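Side-chain contacts in PbSGBP-B lipoprotein (Prevotella bryantii B14, PDB 6D2Y), which probably binds plant polysaccharide at the cell surface as a lipoprotein of a polysaccharide utilization locus, and carries a magnesium ion: residues A303-W308 with N419-L424; S400-E405 with K413-I418; D200-D205 with S209-F214; I179-I182 with I187-T190; M112-I115 with T121-Y124. All coordinates share one frame; numbering follows the deposited sequence.

How the contacts relate
The five contacts sample an elongated, almost wholly beta protein from its N-terminal part to its C-terminal region. Contact 5 comes first in the chain, at one far end, with its centre about 35 Å from those of contacts 3 and 4. Those two beta hairpins follow within the IPT/TIG domain, on two different antiparallel sheets; their centres lie about 15 Å apart, and V203 CG1 meets I187 CD1 at 4.2 Å. Contacts 1 and 2 lie in the region assigned to the xyloglucan-binding family, centres about 11 Å apart, and share a cluster of aromatic rings. About 59 Å separates the centres of contacts 1 and 5, and none of the five contacts bridges the two ends.

Contact 1. Residues A303-W308 with N419-L424; sequences ADFSDW and NDFSSL
F421 lies against F305 and W308 in an aromatic cluster within the beta-sandwich region assigned to the xyloglucan-binding family, joining the loop after helix 299-302 to the residues just before strand 423-428. The F421 side chain can be followed outward. Its CB sits over the centre of the F305 ring, a CH-pi contact 3.6 Å from the centroid and almost on the ring normal. CG then comes 3.3 Å from F305 CD2, and CD2 lies beside F305 CB. The two rings thus form an offset stack, centroids 4.5 Å apart and planes 13° from parallel. With chi1 -57° turning CG away from its own carbonyl carbon, the F421 ring extends past F305 to the indole. There CE2 and CZ meet W308 CB and CG, and the edge of F421 is directed at the face of the five-membered ring of W308 in an offset edge-to-face pair with planes at 60°. F415 and F334 also make edge-to-face contacts with F421, while F305 packs on L223 and V456, residues of strands 222-224 and 449-458. At the outer end of the F421 ring, CE2 lies 3.8 Å from W308 CB, and CZ, the tip, is 3.9 Å from the same W308 CB.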
# COMPACT_ATOMS: atom_id res chain seq x y z
N ALA A 303 -12.90 -13.86 -8.31
CA ALA A 303 -12.14 -12.68 -8.68
C ALA A 303 -10.96 -13.09 -9.55
O ALA A 303 -10.49 -14.23 -9.50
CB ALA A 303 -11.64 -11.91 -7.44
N ASP A 304 -10.47 -12.15 -10.35
CA ASP A 304 -9.41 -12.42 -11.30
C ASP A 304 -8.05 -12.33 -10.62
O ASP A 304 -7.65 -11.26 -10.16
CB ASP A 304 -9.49 -11.46 -12.48
CG ASP A 304 -8.56 -11.85 -13.61
OD1 ASP A 304 -9.02 -12.50 -14.57
OD2 ASP A 304 -7.36 -11.52 -13.54
N PHE A 305 -7.33 -13.45 -10.58
CA PHE A 305 -6.01 -13.52 -9.97
C PHE A 305 -4.89 -13.57 -11.01
O PHE A 305 -3.74 -13.80 -10.64
CB PHE A 305 -5.91 -14.73 -9.05
CG PHE A 305 -6.58 -14.54 -7.71
CD1 PHE A 305 -7.93 -14.81 -7.55
CD2 PHE A 305 -5.85 -14.11 -6.62
CE1 PHE A 305 -8.54 -14.64 -6.33
CE2 PHE A 305 -6.46 -13.94 -5.39
CZ PHE A 305 -7.81 -14.20 -5.24
N SER A 306 -5.21 -13.37 -12.29
CA SER A 306 -4.17 -13.36 -13.31
C SER A 306 -3.19 -12.23 -13.04
O SER A 306 -3.56 -11.16 -12.54
CB SER A 306 -4.79 -13.21 -14.70
OG SER A 306 -5.49 -11.98 -14.82
N ASP A 307 -1.92 -12.47 -13.38
CA ASP A 307 -0.83 -11.53 -13.10
C ASP A 307 -0.83 -11.14 -11.63
O ASP A 307 -0.86 -9.96 -11.26
CB ASP A 307 -0.93 -10.30 -14.00
CG ASP A 307 -0.87 -10.65 -15.48
OD1 ASP A 307 -0.12 -11.58 -15.85
OD2 ASP A 307 -1.57 -9.98 -16.28
N TRP A 308 -0.79 -12.16 -10.77
CA TRP A 308 -0.92 -11.95 -9.33
C TRP A 308 0.26 -11.18 -8.75
O TRP A 308 0.10 -10.51 -7.72
CB TRP A 308 -1.07 -13.30 -8.62
CG TRP A 308 0.07 -14.24 -8.88
CD1 TRP A 308 1.25 -14.30 -8.21
CD2 TRP A 308 0.12 -15.27 -9.88
NE1 TRP A 308 2.04 -15.30 -8.73
CE2 TRP A 308 1.37 -15.91 -9.75
CE3 TRP A 308 -0.77 -15.70 -10.86
CZ2 TRP A 308 1.75 -16.96 -10.58
CZ3 TRP A 308 -0.39 -16.75 -11.68
CH2 TRP A 308 0.86 -17.37 -11.54
N ASN A 419 -4.96 -21.19 -10.22
CA ASN A 419 -5.67 -22.22 -9.48
C ASN A 419 -5.22 -22.30 -8.02
O ASN A 419 -5.95 -22.87 -7.20
CB ASN A 419 -5.48 -23.58 -10.15
CG ASN A 419 -6.43 -23.79 -11.31
OD1 ASN A 419 -7.61 -24.07 -11.11
ND2 ASN A 419 -5.91 -23.67 -12.53
N ASP A 420 -4.05 -21.76 -7.69
CA ASP A 420 -3.57 -21.76 -6.32
C ASP A 420 -4.31 -20.77 -5.43
O ASP A 420 -4.03 -20.72 -4.22
CB ASP A 420 -2.07 -21.47 -6.30
CG ASP A 420 -1.27 -22.46 -7.13
OD1 ASP A 420 -1.54 -22.58 -8.34
OD2 ASP A 420 -0.37 -23.12 -6.57
N PHE A 421 -5.24 -20.00 -5.98
CA PHE A 421 -6.06 -19.09 -5.18
C PHE A 421 -7.50 -19.58 -5.13
O PHE A 421 -8.43 -18.81 -5.39
CB PHE A 421 -6.02 -17.67 -5.76
CG PHE A 421 -4.63 -17.10 -5.88
CD1 PHE A 421 -3.93 -16.69 -4.76
CD2 PHE A 421 -4.03 -16.97 -7.12
CE1 PHE A 421 -2.66 -16.16 -4.87
CE2 PHE A 421 -2.76 -16.45 -7.24
CZ PHE A 421 -2.08 -16.04 -6.11
N SER A 422 -7.70 -20.86 -4.81
CA SER A 422 -9.03 -21.44 -4.76
C SER A 422 -9.64 -21.43 -3.36
O SER A 422 -10.84 -21.18 -3.21
CB SER A 422 -9.00 -22.88 -5.29
OG SER A 422 -8.23 -22.98 -6.48
N SER A 423 -8.83 -21.70 -2.34
CA SER A 423 -9.26 -21.66 -0.95
C SER A 423 -8.39 -20.69 -0.17
O SER A 423 -7.28 -20.35 -0.58
CB SER A 423 -9.21 -23.06 -0.31
OG SER A 423 -10.01 -23.97 -1.02
N LEU A 424 -8.91 -20.25 0.97
CA LEU A 424 -8.23 -19.25 1.79
C LEU A 424 -8.35 -19.60 3.26
O LEU A 424 -9.45 -19.89 3.74
CB LEU A 424 -8.80 -17.85 1.54
CG LEU A 424 -8.16 -16.75 2.38
CD1 LEU A 424 -6.75 -16.47 1.91
CD2 LEU A 424 -9.01 -15.48 2.36

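Contact 2. Residues S400-E405 with K413-I418; sequences SDFNLE and KSFSSI
At the centre of an inverse gamma turn, F402 meets F415, one local pairing in the aromatic cluster of the beta-sandwich region assigned to the xyloglucan-binding family. Both residues belong to the long connection between strands 393-398 and 423-428, so the contact folds that connection back on itself. The touching is done by the base of one side chain and the end of the other: F402 CB rests 3.6 Å from F415 CE2 and 3.8 Å from F415 CZ. Farther along F402, CG approaches CE2 and CZ, and CD2 reaches the edge of the F415 ring, close to its plane. The rings are inclined to each other by 47°, with centroids 5.9 Å apart, and amount to neither a stack nor an edge-to-face pair. In F402 a chi1 of -76° sets CG beside the backbone N and opposite the carbonyl carbon, which leaves CB and CG against F415 CE2 and CZ. F415 has a further aromatic neighbour in W369, against which its ring packs, while F402 touches A372 of strand 372-374. Beside this apolar contact, the turn is tied down by an amide. N403 ND2 donates to a lone pair of S400 O, in the carbonyl plane, at 2.6 Å; the bond is bent, 137° at the hydrogen, although the acceptor lies almost in the N403 amide plane.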
# COMPACT_ATOMS: atom_id res chain seq x y z
N SER A 400 2.83 -10.74 -3.76
CA SER A 400 4.26 -11.01 -3.84
C SER A 400 4.89 -11.24 -2.48
O SER A 400 6.00 -11.79 -2.41
CB SER A 400 4.97 -9.86 -4.56
OG SER A 400 4.73 -8.63 -3.90
N ASP A 401 4.22 -10.84 -1.40
CA ASP A 401 4.72 -11.04 -0.04
C ASP A 401 4.23 -12.34 0.59
O ASP A 401 4.46 -12.57 1.78
CB ASP A 401 4.33 -9.86 0.85
CG ASP A 401 5.36 -8.74 0.80
OD1 ASP A 401 6.55 -9.04 0.58
OD2 ASP A 401 4.98 -7.57 1.00
N PHE A 402 3.55 -13.19 -0.18
CA PHE A 402 3.17 -14.52 0.29
C PHE A 402 4.34 -15.47 0.08
O PHE A 402 4.18 -16.52 -0.56
CB PHE A 402 1.93 -15.02 -0.44
CG PHE A 402 0.64 -14.39 0.02
CD1 PHE A 402 0.42 -13.03 -0.15
CD2 PHE A 402 -0.35 -15.16 0.59
CE1 PHE A 402 -0.77 -12.46 0.27
CE2 PHE A 402 -1.54 -14.59 1.01
CZ PHE A 402 -1.75 -13.23 0.85
N ASN A 403 5.51 -15.13 0.60
CA ASN A 403 6.74 -15.87 0.35
C ASN A 403 7.39 -16.36 1.63
O ASN A 403 8.61 -16.53 1.70
CB ASN A 403 7.73 -15.03 -0.46
CG ASN A 403 7.97 -13.66 0.16
OD1 ASN A 403 8.61 -13.55 1.20
ND2 ASN A 403 7.45 -12.62 -0.48
N LEU A 404 6.59 -16.59 2.67
CA LEU A 404 7.08 -17.17 3.91
C LEU A 404 6.39 -18.51 4.13
O LEU A 404 5.43 -18.87 3.44
CB LEU A 404 6.83 -16.23 5.10
CG LEU A 404 7.79 -15.05 5.27
CD1 LEU A 404 7.47 -13.93 4.30
CD2 LEU A 404 7.78 -14.54 6.71
N GLU A 405 6.89 -19.27 5.10
CA GLU A 405 6.35 -20.57 5.43
C GLU A 405 6.02 -20.62 6.92
O GLU A 405 6.47 -19.77 7.70
CB GLU A 405 7.33 -21.69 5.00
CG GLU A 405 7.10 -23.06 5.60
CD GLU A 405 6.35 -23.98 4.65
OE1 GLU A 405 6.15 -23.58 3.48
OE2 GLU A 405 5.95 -25.09 5.05
N LYS A 413 8.56 -22.63 -2.46
CA LYS A 413 7.62 -22.80 -3.56
C LYS A 413 6.69 -21.59 -3.61
O LYS A 413 6.02 -21.28 -2.62
CB LYS A 413 6.80 -24.09 -3.40
CG LYS A 413 7.56 -25.28 -2.85
CD LYS A 413 8.58 -25.83 -3.83
CE LYS A 413 9.71 -26.54 -3.11
NZ LYS A 413 10.36 -27.59 -3.94
N SER A 414 6.67 -20.91 -4.75
CA SER A 414 5.85 -19.72 -4.94
C SER A 414 4.51 -20.12 -5.55
O SER A 414 4.15 -21.30 -5.62
CB SER A 414 6.58 -18.71 -5.82
OG SER A 414 7.67 -18.11 -5.13
N PHE A 415 3.73 -19.13 -5.98
CA PHE A 415 2.49 -19.39 -6.70
C PHE A 415 2.81 -19.73 -8.15
O PHE A 415 3.61 -19.03 -8.79
CB PHE A 415 1.56 -18.19 -6.62
CG PHE A 415 1.04 -17.91 -5.24
CD1 PHE A 415 0.59 -18.95 -4.44
CD2 PHE A 415 0.99 -16.62 -4.75
CE1 PHE A 415 0.10 -18.71 -3.18
CE2 PHE A 415 0.50 -16.36 -3.47
CZ PHE A 415 0.06 -17.41 -2.69
N SER A 416 2.20 -20.79 -8.66
CA SER A 416 2.48 -21.25 -10.01
C SER A 416 1.34 -21.05 -10.98
O SER A 416 1.59 -21.05 -12.19
CB SER A 416 2.87 -22.74 -10.00
OG SER A 416 3.62 -23.04 -8.84
N SER A 417 0.12 -20.86 -10.50
CA SER A 417 -1.06 -20.80 -11.34
C SER A 417 -2.14 -20.02 -10.60
O SER A 417 -2.08 -19.85 -9.38
CB SER A 417 -1.56 -22.20 -11.71
OG SER A 417 -2.89 -22.17 -12.19
N ILE A 418 -3.14 -19.55 -11.35
CA ILE A 418 -4.27 -18.89 -10.70
C ILE A 418 -5.09 -19.90 -9.91
O ILE A 418 -5.83 -19.51 -9.00
CB ILE A 418 -5.15 -18.16 -11.73
CG1 ILE A 418 -5.76 -19.14 -12.72
CG2 ILE A 418 -4.34 -17.09 -12.46
CD1 ILE A 418 -7.24 -18.94 -12.93

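Contact 3. Residues D200-D205 with S209-F214; sequences DIVVSD and STNAPF
Strands 200-205 and 209-212 run antiparallel as the two arms of a beta hairpin, V203 and T210 forming a hydrogen-bonded pair flanked by the non-hydrogen-bonded pairs V202-N211 and S204-S209. The bonds differ in length: A212 N reaches I201 O at 2.6 Å, nearly along the C=O axis, whereas V203 N lies 3.2 Å from T210 O and its reciprocal bond is similarly long. On the face carrying V202, the two methyl groups of that residue divide their neighbours. CG2 meets N211 OD1 at 3.4 Å, and CG1 sits against S209 CB at 3.8 Å. At chi1 177° the two V202 branches diverge, which sends them to these different partners. S209 OG lies 3.1 Å from S204 CB, a tight approach. Toward the other end, I201 CB packs on A212 CB at 3.9 Å, and I201 CD1 reaches the edge of the F214 ring, 4.1 Å from F214 CD1. One water joins the strands where they part: it accepts from I201 N and donates to A212 O and F214 O. The T210 hydroxyl bonds to P133 O. The hairpin lies at one side of a four-stranded antiparallel sheet in the IPT/TIG domain, with strand 165-168 pairing to 200-205, while I201, A212 and F214 pack on strand 134-138.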
# COMPACT_ATOMS: atom_id res chain seq x y z
N ASP A 200 -11.57 6.35 -10.11
CA ASP A 200 -10.14 6.59 -9.93
C ASP A 200 -9.90 7.85 -9.12
O ASP A 200 -10.59 8.86 -9.28
CB ASP A 200 -9.45 6.68 -11.28
CG ASP A 200 -9.77 5.50 -12.19
OD1 ASP A 200 -10.79 5.57 -12.91
OD2 ASP A 200 -9.01 4.51 -12.17
N ILE A 201 -8.91 7.79 -8.23
CA ILE A 201 -8.52 8.90 -7.38
C ILE A 201 -7.15 9.39 -7.82
O ILE A 201 -6.20 8.59 -7.91
CB ILE A 201 -8.51 8.50 -5.90
CG1 ILE A 201 -9.91 8.07 -5.47
CG2 ILE A 201 -8.01 9.64 -5.03
CD1 ILE A 201 -9.98 7.58 -4.06
N VAL A 202 -7.04 10.68 -8.10
CA VAL A 202 -5.82 11.28 -8.62
C VAL A 202 -5.39 12.40 -7.68
O VAL A 202 -6.19 13.29 -7.37
CB VAL A 202 -6.01 11.81 -10.06
CG1 VAL A 202 -4.75 12.49 -10.55
CG2 VAL A 202 -6.42 10.67 -10.99
N VAL A 203 -4.15 12.35 -7.23
CA VAL A 203 -3.54 13.41 -6.44
C VAL A 203 -2.63 14.21 -7.37
O VAL A 203 -1.68 13.67 -7.94
CB VAL A 203 -2.75 12.85 -5.25
CG1 VAL A 203 -2.05 13.97 -4.50
CG2 VAL A 203 -3.67 12.08 -4.32
N SER A 204 -2.93 15.50 -7.51
CA SER A 204 -2.22 16.35 -8.45
C SER A 204 -1.66 17.57 -7.73
O SER A 204 -2.30 18.12 -6.83
CB SER A 204 -3.14 16.81 -9.59
OG SER A 204 -4.26 17.51 -9.09
N ASP A 205 -0.46 17.98 -8.13
CA ASP A 205 0.14 19.22 -7.65
C ASP A 205 0.94 19.84 -8.79
O ASP A 205 0.72 19.50 -9.96
CB ASP A 205 0.98 18.96 -6.38
CG ASP A 205 2.15 18.02 -6.62
OD1 ASP A 205 2.37 17.60 -7.77
OD2 ASP A 205 2.85 17.70 -5.64
N SER A 209 0.56 14.50 -11.94
CA SER A 209 -0.61 13.76 -11.48
C SER A 209 -0.27 12.28 -11.40
O SER A 209 0.43 11.74 -12.27
CB SER A 209 -1.80 13.96 -12.42
OG SER A 209 -2.46 15.18 -12.17
N THR A 210 -0.76 11.62 -10.35
CA THR A 210 -0.52 10.19 -10.16
C THR A 210 -1.78 9.54 -9.62
O THR A 210 -2.39 10.05 -8.67
CB THR A 210 0.66 9.94 -9.22
OG1 THR A 210 0.59 10.84 -8.11
CG2 THR A 210 1.98 10.14 -9.96
N ASN A 211 -2.16 8.41 -10.21
CA ASN A 211 -3.36 7.70 -9.80
C ASN A 211 -3.12 6.95 -8.49
O ASN A 211 -2.06 6.34 -8.30
CB ASN A 211 -3.80 6.71 -10.88
CG ASN A 211 -4.70 7.35 -11.93
OD1 ASN A 211 -4.39 8.42 -12.46
ND2 ASN A 211 -5.82 6.71 -12.22
N ALA A 212 -4.11 6.99 -7.61
CA ALA A 212 -4.04 6.24 -6.37
C ALA A 212 -4.32 4.76 -6.62
O ALA A 212 -5.12 4.41 -7.48
CB ALA A 212 -5.05 6.79 -5.36
N PRO A 213 -3.66 3.87 -5.87
CA PRO A 213 -3.91 2.43 -6.06
C PRO A 213 -5.14 1.95 -5.31
O PRO A 213 -5.14 0.83 -4.77
CB PRO A 213 -2.63 1.79 -5.51
CG PRO A 213 -2.19 2.74 -4.44
CD PRO A 213 -2.57 4.12 -4.92
N PHE A 214 -6.18 2.77 -5.25
CA PHE A 214 -7.40 2.40 -4.55
C PHE A 214 -8.53 3.29 -5.04
O PHE A 214 -8.31 4.35 -5.63
CB PHE A 214 -7.24 2.51 -3.03
CG PHE A 214 -6.52 3.76 -2.58
CD1 PHE A 214 -7.13 5.00 -2.66
CD2 PHE A 214 -5.23 3.68 -2.07
CE1 PHE A 214 -6.47 6.14 -2.24
CE2 PHE A 214 -4.57 4.82 -1.65
CZ PHE A 214 -5.18 6.05 -1.74
O HOH W 1 -7.30 5.28 -8.40

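Contact 4. Residues I179-I182 with I187-T190; sequences ITSI and ITFT
A classic beta bulge sets T180 and S181 against the single residue T188 in the hairpin formed by strands 179-182 and 186-190 of the IPT/TIG domain. Among the backbone hydrogen bonds, T188 O is the shared acceptor: T180 N approaches to 2.8 Å, and the extra residue of the bulge adds a weak bond from S181 N at 3.3 Å. In return T188 N donates to S181 O, almost straight at 172°. One residue is thus inserted on strand 179-182 between the I179-F189 and S181-T188 pairs.

Polar side chains cluster on the same part of the strands. T180 OG1 gives T188 O another, weak bond, and T188 CG2 lies 3.2 Å from T180 OG1. With chi1 66°, T180 OG1 is placed between its own backbone N and carbonyl carbon, which brings it to T188 O and CG2. One water is hydrogen-bonded to both S181 OG and T188 OG1, bridging the two hydroxyls.

Apolar contacts occupy the opposite face. I179 CG1 packs on F189 CB, and I182 CG1 meets I187 CG2 at 4.3 Å. Strand 148-154 lies on the other side of 186-190, where F189 touches V149 and I151, while I187 also packs on F156 and L164. At the open end of the hairpin, T180 CG2 is 3.9 Å from T190 OG1.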
# COMPACT_ATOMS: atom_id res chain seq x y z
N ILE A 179 -10.08 19.42 3.38
CA ILE A 179 -8.71 19.10 3.74
C ILE A 179 -8.35 19.84 5.02
O ILE A 179 -8.56 21.05 5.14
CB ILE A 179 -7.75 19.47 2.60
CG1 ILE A 179 -8.11 18.70 1.33
CG2 ILE A 179 -6.31 19.20 3.00
CD1 ILE A 179 -7.22 19.01 0.14
N THR A 180 -7.80 19.11 5.99
CA THR A 180 -7.41 19.67 7.28
C THR A 180 -5.92 19.96 7.38
O THR A 180 -5.53 20.90 8.07
CB THR A 180 -7.81 18.74 8.42
OG1 THR A 180 -7.06 17.52 8.33
CG2 THR A 180 -9.30 18.40 8.33
N SER A 181 -5.08 19.16 6.72
CA SER A 181 -3.64 19.35 6.77
C SER A 181 -3.00 18.61 5.61
O SER A 181 -3.52 17.60 5.14
CB SER A 181 -3.05 18.87 8.10
OG SER A 181 -3.16 17.46 8.22
N ILE A 182 -1.86 19.14 5.15
CA ILE A 182 -1.10 18.54 4.06
C ILE A 182 0.37 18.54 4.46
O ILE A 182 0.99 19.60 4.57
CB ILE A 182 -1.29 19.28 2.73
CG1 ILE A 182 -2.74 19.17 2.25
CG2 ILE A 182 -0.34 18.73 1.67
CD1 ILE A 182 -3.00 19.85 0.93
N ILE A 187 -1.68 13.33 3.69
CA ILE A 187 -2.77 14.28 3.46
C ILE A 187 -3.94 13.86 4.33
O ILE A 187 -4.33 12.69 4.33
CB ILE A 187 -3.19 14.31 1.98
CG1 ILE A 187 -2.02 14.74 1.09
CG2 ILE A 187 -4.38 15.24 1.78
CD1 ILE A 187 -2.28 14.53 -0.38
N THR A 188 -4.51 14.81 5.08
CA THR A 188 -5.61 14.53 5.99
C THR A 188 -6.82 15.35 5.58
O THR A 188 -6.72 16.57 5.39
CB THR A 188 -5.21 14.84 7.43
OG1 THR A 188 -3.99 14.17 7.76
CG2 THR A 188 -6.30 14.39 8.39
N PHE A 189 -7.97 14.69 5.46
CA PHE A 189 -9.20 15.38 5.09
C PHE A 189 -10.39 14.71 5.75
O PHE A 189 -10.32 13.55 6.19
CB PHE A 189 -9.38 15.42 3.56
CG PHE A 189 -9.67 14.08 2.93
CD1 PHE A 189 -8.64 13.20 2.63
CD2 PHE A 189 -10.97 13.70 2.64
CE1 PHE A 189 -8.90 11.98 2.05
CE2 PHE A 189 -11.24 12.47 2.05
CZ PHE A 189 -10.20 11.61 1.76
N THR A 190 -11.49 15.45 5.82
CA THR A 190 -12.76 14.94 6.34
C THR A 190 -13.63 14.52 5.16
O THR A 190 -13.96 15.34 4.30
CB THR A 190 -13.46 15.99 7.19
OG1 THR A 190 -12.62 16.38 8.28
CG2 THR A 190 -14.76 15.44 7.75
O HOH W 2 -1.62 15.67 7.08

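Contact 5. Residues M112-I115 with T121-Y124; sequences MYMI and TIPY
M112 and Y124 pair in a regular antiparallel beta hairpin, strands 111-116 and 121-129, in the N-terminal part of the chain. Backbone hydrogen bonds come as two reciprocal sets. M112 N donates to Y124 O at 2.7 Å in a nearly straight line, and Y124 N returns a bond to M112 O. The second set joins M114 and I122: M114 N reaches I122 O from above the carbonyl plane, while I122 N lies in the plane of the M114 carbonyl, 2.8 Å from its oxygen. Between and beyond these, Y113-P123 and I115-T121 are non-hydrogen-bonded pairs.

Side-chain packing divides between the two faces. On the face of M112, M114, I122 and Y124, both methionines are selenomethionines, introduced with selenium in place of sulfur. The M112 chain bends at its end (chi3 88°), bringing CE to 3.7 Å from Y124 CD1 at an oblique angle to the ring. M114 SE lies 4.4 Å from I122 CG2, while M114 CG makes a carbon-to-oxygen contact of 3.5 Å with the backbone I122 O. This face is also lined by strand 39-45, whose V40 and I43 touch Y124, and by L66 of strand 63-69, which touches both selenomethionines.

The reverse face carries Y113, I115, T121 and P123. The Y113 hydroxyl bonds to T109 OG1, whereas the base of the ring packs across the hairpin. There Y113 CD1 touches two residues of the partner strand, T121 CG2 at 3.7 Å and P123 CB at 4.0 Å.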
# COMPACT_ATOMS: atom_id res chain seq x y z
N MSE A 112 15.97 31.11 -11.04
CA MSE A 112 17.28 31.02 -10.40
C MSE A 112 17.80 32.44 -10.23
O MSE A 112 18.00 33.15 -11.21
CB MSE A 112 18.25 30.17 -11.22
CG MSE A 112 19.72 30.59 -11.14
SE MSE A 112 20.91 29.34 -12.07
CE MSE A 112 20.86 30.13 -13.82
N TYR A 113 18.00 32.86 -8.98
CA TYR A 113 18.38 34.23 -8.69
C TYR A 113 19.90 34.34 -8.64
O TYR A 113 20.56 33.63 -7.87
CB TYR A 113 17.77 34.70 -7.37
CG TYR A 113 16.26 34.56 -7.33
CD1 TYR A 113 15.44 35.59 -7.78
CD2 TYR A 113 15.66 33.41 -6.85
CE1 TYR A 113 14.06 35.47 -7.75
CE2 TYR A 113 14.29 33.28 -6.82
CZ TYR A 113 13.49 34.31 -7.27
OH TYR A 113 12.12 34.19 -7.24
N MSE A 114 20.46 35.23 -9.46
CA MSE A 114 21.88 35.50 -9.41
C MSE A 114 22.12 36.78 -8.63
O MSE A 114 21.51 37.82 -8.93
CB MSE A 114 22.46 35.62 -10.81
CG MSE A 114 21.88 34.62 -11.78
SE MSE A 114 22.34 35.06 -13.61
CE MSE A 114 23.70 33.74 -13.80
N ILE A 115 22.98 36.72 -7.62
CA ILE A 115 23.26 37.85 -6.74
C ILE A 115 24.69 38.32 -6.97
O ILE A 115 25.64 37.53 -6.86
CB ILE A 115 23.03 37.53 -5.25
CG1 ILE A 115 21.61 37.03 -4.98
CG2 ILE A 115 23.29 38.77 -4.42
CD1 ILE A 115 21.46 36.38 -3.62
N THR A 121 19.84 41.58 -7.41
CA THR A 121 19.20 40.31 -7.76
C THR A 121 18.86 40.32 -9.25
O THR A 121 18.17 41.22 -9.73
CB THR A 121 17.94 40.08 -6.93
OG1 THR A 121 18.29 40.00 -5.54
CG2 THR A 121 17.26 38.79 -7.34
N ILE A 122 19.33 39.30 -9.96
CA ILE A 122 19.06 39.15 -11.39
C ILE A 122 18.40 37.80 -11.62
O ILE A 122 19.07 36.76 -11.52
CB ILE A 122 20.35 39.30 -12.22
CG1 ILE A 122 20.81 40.76 -12.21
CG2 ILE A 122 20.12 38.84 -13.64
CD1 ILE A 122 22.08 40.98 -11.43
N PRO A 123 17.10 37.75 -11.90
CA PRO A 123 16.40 36.46 -12.00
C PRO A 123 16.43 35.86 -13.39
O PRO A 123 16.16 36.55 -14.39
CB PRO A 123 14.98 36.82 -11.56
CG PRO A 123 14.80 38.22 -12.05
CD PRO A 123 16.16 38.89 -11.98
N TYR A 124 16.74 34.58 -13.48
CA TYR A 124 16.69 33.82 -14.72
C TYR A 124 15.66 32.71 -14.56
O TYR A 124 15.80 31.87 -13.67
CB TYR A 124 18.07 33.25 -15.07
CG TYR A 124 18.09 32.33 -16.27
CD1 TYR A 124 18.08 30.95 -16.12
CD2 TYR A 124 18.15 32.85 -17.56
CE1 TYR A 124 18.11 30.11 -17.21
CE2 TYR A 124 18.18 32.02 -18.66
CZ TYR A 124 18.15 30.65 -18.48
OH TYR A 124 18.18 29.81 -19.57